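Local coordinates for protein thioesterase superfamily (Jannaschia sp., PDB 2OAF) that probably hydrolyses thioesters, as a hotdog-fold member of the thioesterase superfamily whose own substrate is not established, at residues S82-W95 against R107-V119. Sequence-based numbering, arbitrary orientation.
Sequences SPVTPRHILKCHTW and RVDGVQDGVTCFV
Gln112, which ends strand 107-112 and begins the type I' turn to Val115, reaches across to Thr85 in the loop that leads into strand 90-95. Its CB passes Ile89 O, and CG lies against Leu90 CD1 at 3.7 Å. Beyond CG the chain runs extended (chi2 -159°), which carries the amide to Thr85. There OE1 accepts from Thr85 N at 2.9 Å and also accepts a hydrogen bond from a water, while NE2 donates to Thr85 O at 2.8 Å, in the carbonyl plane. Gripped from both ends, the amide is fixed in rotation. Next to it the Asp113 carboxylate stacks on the His88 ring, the planes 14° apart, with Asp113 CG 3.6 Å above the ring plane, over its centre.

Six backbone hydrogen bonds, two each at Lys91-Val111, His93-Asp109 and Trp95-Arg107, zip the antiparallel hairpin. At its far end Arg107 CB sits over the six-membered ring of Trp95, 3.4 Å from the centroid, a CH-pi contact. Bends at chi2 and chi3 fold the guanidinium back over Trp95 CH2, and NH1 and NH2 both bind Asp109 OD1. With Arg107 cut back to an alanine, Asp109 OD1 would probably lose the two guanidinium bonds that grip it, while OD2 keeps its salt bridge to Arg12, and the indole would lose cover.

Cys117 and Phe118 form a classic beta bulge opposite Gly110, whose CA lies over the Phe118 ring. Strand 17-21 flanks strand 90-99 on its other edge, and Leu90, Cys92, Thr94 and Val108 pack on helix 39-54, which the curved hotdog sheet wraps.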
loop_
_atom_site.group_PDB
_atom_site.type_symbol
_atom_site.label_atom_id
_atom_site.label_comp_id
_atom_site.label_asym_id
_atom_site.label_seq_id
_atom_site.Cartn_x
_atom_site.Cartn_y
_atom_site.Cartn_z
ATOM N N SER B 82 -6.906 14.026 14.939
ATOM C CA SER B 82 -7.497 12.980 15.722
ATOM C C SER B 82 -7.303 11.660 14.948
ATOM O O SER B 82 -7.265 11.657 13.727
ATOM C CB SER B 82 -9.004 13.283 15.948
ATOM O OG SER B 82 -9.546 12.459 16.941
ATOM N N PRO B 83 -7.144 10.544 15.659
ATOM C CA PRO B 83 -6.904 9.275 14.989
ATOM C C PRO B 83 -8.063 8.758 14.156
ATOM O O PRO B 83 -9.233 8.940 14.507
ATOM C CB PRO B 83 -6.720 8.298 16.144
ATOM C CG PRO B 83 -6.453 9.094 17.287
ATOM C CD PRO B 83 -7.139 10.385 17.112
ATOM N N VAL B 84 -7.724 8.076 13.079
ATOM C CA VAL B 84 -8.700 7.452 12.213
ATOM C C VAL B 84 -8.755 5.949 12.580
ATOM O O VAL B 84 -7.721 5.299 12.737
ATOM C CB VAL B 84 -8.310 7.638 10.763
ATOM C CG1 VAL B 84 -9.178 6.779 9.885
ATOM C CG2 VAL B 84 -8.426 9.176 10.337
ATOM N N THR B 85 -9.953 5.413 12.781
ATOM C CA THR B 85 -10.097 3.974 13.128
ATOM C C THR B 85 -11.178 3.295 12.306
ATOM O O THR B 85 -11.982 3.938 11.641
ATOM C CB THR B 85 -10.451 3.750 14.588
ATOM O OG1 THR B 85 -11.851 4.035 14.776
ATOM C CG2 THR B 85 -9.580 4.600 15.522
ATOM N N PRO B 86 -11.223 1.968 12.341
ATOM C CA PRO B 86 -12.341 1.271 11.717
ATOM C C PRO B 86 -13.697 1.356 12.408
ATOM O O PRO B 86 -14.637 0.733 11.914
ATOM C CB PRO B 86 -11.894 -0.205 11.735
ATOM C CG PRO B 86 -10.435 -0.175 11.915
ATOM C CD PRO B 86 -10.233 1.004 12.847
ATOM N N ARG B 87 -13.813 2.099 13.514
ATOM C CA ARG B 87 -15.085 2.181 14.233
ATOM C C ARG B 87 -16.148 2.942 13.456
ATOM O O ARG B 87 -17.313 2.792 13.744
ATOM C CB ARG B 87 -14.930 2.864 15.588
ATOM C CG ARG B 87 -13.847 2.309 16.510
ATOM C CD ARG B 87 -14.338 1.082 17.171
ATOM N NE ARG B 87 -13.438 0.600 18.215
ATOM C CZ ARG B 87 -13.566 -0.590 18.782
ATOM N NH1 ARG B 87 -14.548 -1.405 18.394
ATOM N NH2 ARG B 87 -12.712 -0.973 19.718
ATOM N N HIS B 88 -15.758 3.789 12.499
ATOM C CA HIS B 88 -16.734 4.556 11.697
ATOM C C HIS B 88 -16.247 4.698 10.282
ATOM O O HIS B 88 -15.075 4.548 10.024
ATOM C CB HIS B 88 -16.939 5.945 12.285
ATOM C CG HIS B 88 -17.231 5.930 13.747
ATOM N ND1 HIS B 88 -18.437 5.480 14.257
ATOM C CD2 HIS B 88 -16.457 6.239 14.811
ATOM C CE1 HIS B 88 -18.398 5.548 15.576
ATOM N NE2 HIS B 88 -17.207 5.998 15.938
ATOM N N ILE B 89 -17.165 4.977 9.372
ATOM C CA ILE B 89 -16.823 5.396 8.017
ATOM C C ILE B 89 -15.997 6.680 8.120
ATOM O O ILE B 89 -16.281 7.540 8.947
ATOM C CB ILE B 89 -18.107 5.730 7.149
ATOM C CG1 ILE B 89 -18.889 4.473 6.789
ATOM C CG2 ILE B 89 -17.734 6.427 5.813
ATOM C CD1 ILE B 89 -18.155 3.631 5.768
ATOM N N LEU B 90 -14.977 6.794 7.295
ATOM C CA LEU B 90 -14.231 8.062 7.135
ATOM C C LEU B 90 -14.936 8.854 6.049
ATOM O O LEU B 90 -14.897 8.472 4.882
ATOM C CB LEU B 90 -12.775 7.805 6.722
ATOM C CG LEU B 90 -11.836 9.010 6.572
ATOM C CD1 LEU B 90 -11.635 9.787 7.913
ATOM C CD2 LEU B 90 -10.489 8.562 5.992
ATOM N N LYS B 91 -15.570 9.948 6.429
ATOM C CA LYS B 91 -16.246 10.808 5.475
ATOM C C LYS B 91 -15.290 11.887 5.012
ATOM O O LYS B 91 -14.881 12.779 5.796
ATOM C CB LYS B 91 -17.475 11.452 6.110
ATOM C CG LYS B 91 -18.477 10.469 6.674
ATOM C CD LYS B 91 -19.498 10.080 5.640
ATOM C CE LYS B 91 -20.583 9.150 6.191
ATOM N NZ LYS B 91 -21.598 8.796 5.154
ATOM N N CYS B 92 -14.919 11.819 3.742
ATOM C CA CYS B 92 -13.965 12.752 3.183
ATOM C C CYS B 92 -14.703 13.846 2.454
ATOM O O CYS B 92 -15.154 13.671 1.342
ATOM C CB CYS B 92 -12.994 12.036 2.273
ATOM S SG CYS B 92 -11.960 10.826 3.140
ATOM N N HIS B 93 -14.805 14.996 3.108
ATOM C CA HIS B 93 -15.457 16.184 2.542
ATOM C C HIS B 93 -14.447 16.853 1.618
ATOM O O HIS B 93 -13.372 17.281 2.064
ATOM C CB HIS B 93 -15.865 17.177 3.639
ATOM C CG HIS B 93 -16.837 16.631 4.636
ATOM N ND1 HIS B 93 -18.115 17.134 4.778
ATOM C CD2 HIS B 93 -16.722 15.628 5.540
ATOM C CE1 HIS B 93 -18.737 16.474 5.738
ATOM N NE2 HIS B 93 -17.920 15.548 6.212
ATOM N N THR B 94 -14.787 16.960 0.340
ATOM C CA THR B 94 -13.800 17.249 -0.695
ATOM C C THR B 94 -14.298 18.361 -1.596
ATOM O O THR B 94 -15.446 18.330 -2.072
ATOM C CB THR B 94 -13.557 15.983 -1.543
ATOM O OG1 THR B 94 -13.229 14.927 -0.651
ATOM C CG2 THR B 94 -12.411 16.175 -2.550
ATOM N N TRP B 95 -13.445 19.341 -1.847
ATOM C CA TRP B 95 -13.822 20.409 -2.755
ATOM C C TRP B 95 -12.608 21.149 -3.290
ATOM O O TRP B 95 -11.569 21.154 -2.650
ATOM C CB TRP B 95 -14.758 21.408 -2.043
ATOM C CG TRP B 95 -14.090 22.239 -1.008
ATOM C CD1 TRP B 95 -13.682 23.523 -1.148
ATOM C CD2 TRP B 95 -13.730 21.845 0.334
ATOM N NE1 TRP B 95 -13.108 23.966 0.020
ATOM C CE2 TRP B 95 -13.113 22.959 0.942
ATOM C CE3 TRP B 95 -13.849 20.659 1.066
ATOM C CZ2 TRP B 95 -12.635 22.939 2.255
ATOM C CZ3 TRP B 95 -13.383 20.638 2.388
ATOM C CH2 TRP B 95 -12.768 21.774 2.957
ATOM N N ARG B 107 -9.141 20.746 -1.282
ATOM C CA ARG B 107 -9.202 20.472 0.138
ATOM C C ARG B 107 -9.929 19.164 0.382
ATOM O O ARG B 107 -10.901 18.848 -0.316
ATOM C CB ARG B 107 -9.964 21.589 0.830
ATOM C CG ARG B 107 -9.182 22.842 1.000
ATOM C CD ARG B 107 -8.214 22.795 2.203
ATOM N NE ARG B 107 -8.938 22.990 3.446
ATOM C CZ ARG B 107 -9.368 22.020 4.252
ATOM N NH1 ARG B 107 -9.096 20.757 3.992
ATOM N NH2 ARG B 107 -10.067 22.333 5.331
ATOM N N VAL B 108 -9.445 18.404 1.358
ATOM C CA VAL B 108 -10.146 17.234 1.870
ATOM C C VAL B 108 -10.085 17.272 3.402
ATOM O O VAL B 108 -8.990 17.397 3.971
ATOM C CB VAL B 108 -9.523 15.907 1.398
ATOM C CG1 VAL B 108 -10.269 14.717 2.022
ATOM C CG2 VAL B 108 -9.482 15.815 -0.143
ATOM N N ASP B 109 -11.250 17.182 4.056
ATOM C CA ASP B 109 -11.330 17.016 5.502
ATOM C C ASP B 109 -11.813 15.584 5.691
ATOM O O ASP B 109 -12.876 15.175 5.155
ATOM C CB ASP B 109 -12.342 17.934 6.198
ATOM C CG ASP B 109 -11.908 19.395 6.272
ATOM O OD1 ASP B 109 -10.759 19.722 5.904
ATOM O OD2 ASP B 109 -12.749 20.225 6.714
ATOM N N GLY B 110 -11.067 14.837 6.483
ATOM C CA GLY B 110 -11.439 13.456 6.816
ATOM C C GLY B 110 -12.106 13.504 8.171
ATOM O O GLY B 110 -11.477 13.934 9.143
ATOM N N VAL B 111 -13.385 13.106 8.218
ATOM C CA VAL B 111 -14.240 13.275 9.398
ATOM C C VAL B 111 -14.848 11.955 9.802
ATOM O O VAL B 111 -15.347 11.224 8.940
ATOM C CB VAL B 111 -15.379 14.279 9.082
ATOM C CG1 VAL B 111 -16.220 14.508 10.325
ATOM C CG2 VAL B 111 -14.768 15.603 8.553
ATOM N N GLN B 112 -14.741 11.605 11.086
ATOM C CA GLN B 112 -15.291 10.355 11.602
ATOM C C GLN B 112 -16.197 10.622 12.782
ATOM O O GLN B 112 -15.746 11.163 13.792
ATOM C CB GLN B 112 -14.182 9.391 12.041
ATOM C CG GLN B 112 -13.529 8.654 10.912
ATOM C CD GLN B 112 -12.835 7.386 11.355
ATOM O OE1 GLN B 112 -12.111 7.371 12.347
ATOM N NE2 GLN B 112 -13.002 6.325 10.569
ATOM N N ASP B 113 -17.469 10.248 12.651
ATOM C CA ASP B 113 -18.445 10.551 13.666
ATOM C C ASP B 113 -18.438 12.036 14.017
ATOM O O ASP B 113 -18.566 12.441 15.188
ATOM C CB ASP B 113 -18.214 9.673 14.874
ATOM C CG ASP B 113 -19.460 8.950 15.288
ATOM O OD1 ASP B 113 -20.282 8.684 14.400
ATOM O OD2 ASP B 113 -19.577 8.617 16.473
ATOM N N GLY B 114 -18.328 12.855 12.975
ATOM C CA GLY B 114 -18.297 14.318 13.117
ATOM C C GLY B 114 -17.040 14.969 13.628
ATOM O O GLY B 114 -16.957 16.198 13.666
ATOM N N VAL B 115 -16.061 14.164 14.039
ATOM C CA VAL B 115 -14.764 14.663 14.462
ATOM C C VAL B 115 -13.851 14.804 13.252
ATOM O O VAL B 115 -13.670 13.848 12.488
ATOM C CB VAL B 115 -14.068 13.665 15.444
ATOM C CG1 VAL B 115 -12.703 14.216 15.934
ATOM C CG2 VAL B 115 -14.989 13.338 16.636
ATOM N N THR B 116 -13.239 15.975 13.090
ATOM C CA THR B 116 -12.303 16.187 11.996
ATOM C C THR B 116 -10.964 15.579 12.368
ATOM O O THR B 116 -10.258 16.061 13.241
ATOM C CB THR B 116 -12.147 17.669 11.688
ATOM O OG1 THR B 116 -13.421 18.173 11.314
ATOM C CG2 THR B 116 -11.133 17.902 10.538
ATOM N N CYS B 117 -10.668 14.455 11.735
ATOM C CA CYS B 117 -9.456 13.709 12.016
ATOM C C CYS B 117 -8.263 14.295 11.285
ATOM O O CYS B 117 -7.143 14.298 11.817
ATOM C CB CYS B 117 -9.635 12.255 11.630
ATOM S SG CYS B 117 -10.985 11.516 12.588
ATOM N N PHE B 118 -8.465 14.706 10.035
ATOM C CA PHE B 118 -7.384 15.371 9.297
ATOM C C PHE B 118 -7.919 16.402 8.312
ATOM O O PHE B 118 -9.061 16.345 7.887
ATOM C CB PHE B 118 -6.454 14.381 8.582
ATOM C CG PHE B 118 -7.106 13.583 7.471
ATOM C CD1 PHE B 118 -7.372 14.149 6.240
ATOM C CD2 PHE B 118 -7.430 12.260 7.663
ATOM C CE1 PHE B 118 -7.982 13.421 5.223
ATOM C CE2 PHE B 118 -7.983 11.501 6.636
ATOM C CZ PHE B 118 -8.271 12.099 5.408
ATOM N N VAL B 119 -7.078 17.376 8.018
ATOM C CA VAL B 119 -7.409 18.435 7.085
ATOM C C VAL B 119 -6.239 18.471 6.108
ATOM O O VAL B 119 -5.084 18.507 6.521
ATOM C CB VAL B 119 -7.661 19.781 7.819
ATOM C CG1 VAL B 119 -8.491 19.557 9.130
ATOM C CG2 VAL B 119 -6.376 20.482 8.138
HETATM O O HOH W 1 -12.434 8.076 14.974
HETATM O O HOH W 2 -18.126 9.132 10.168
#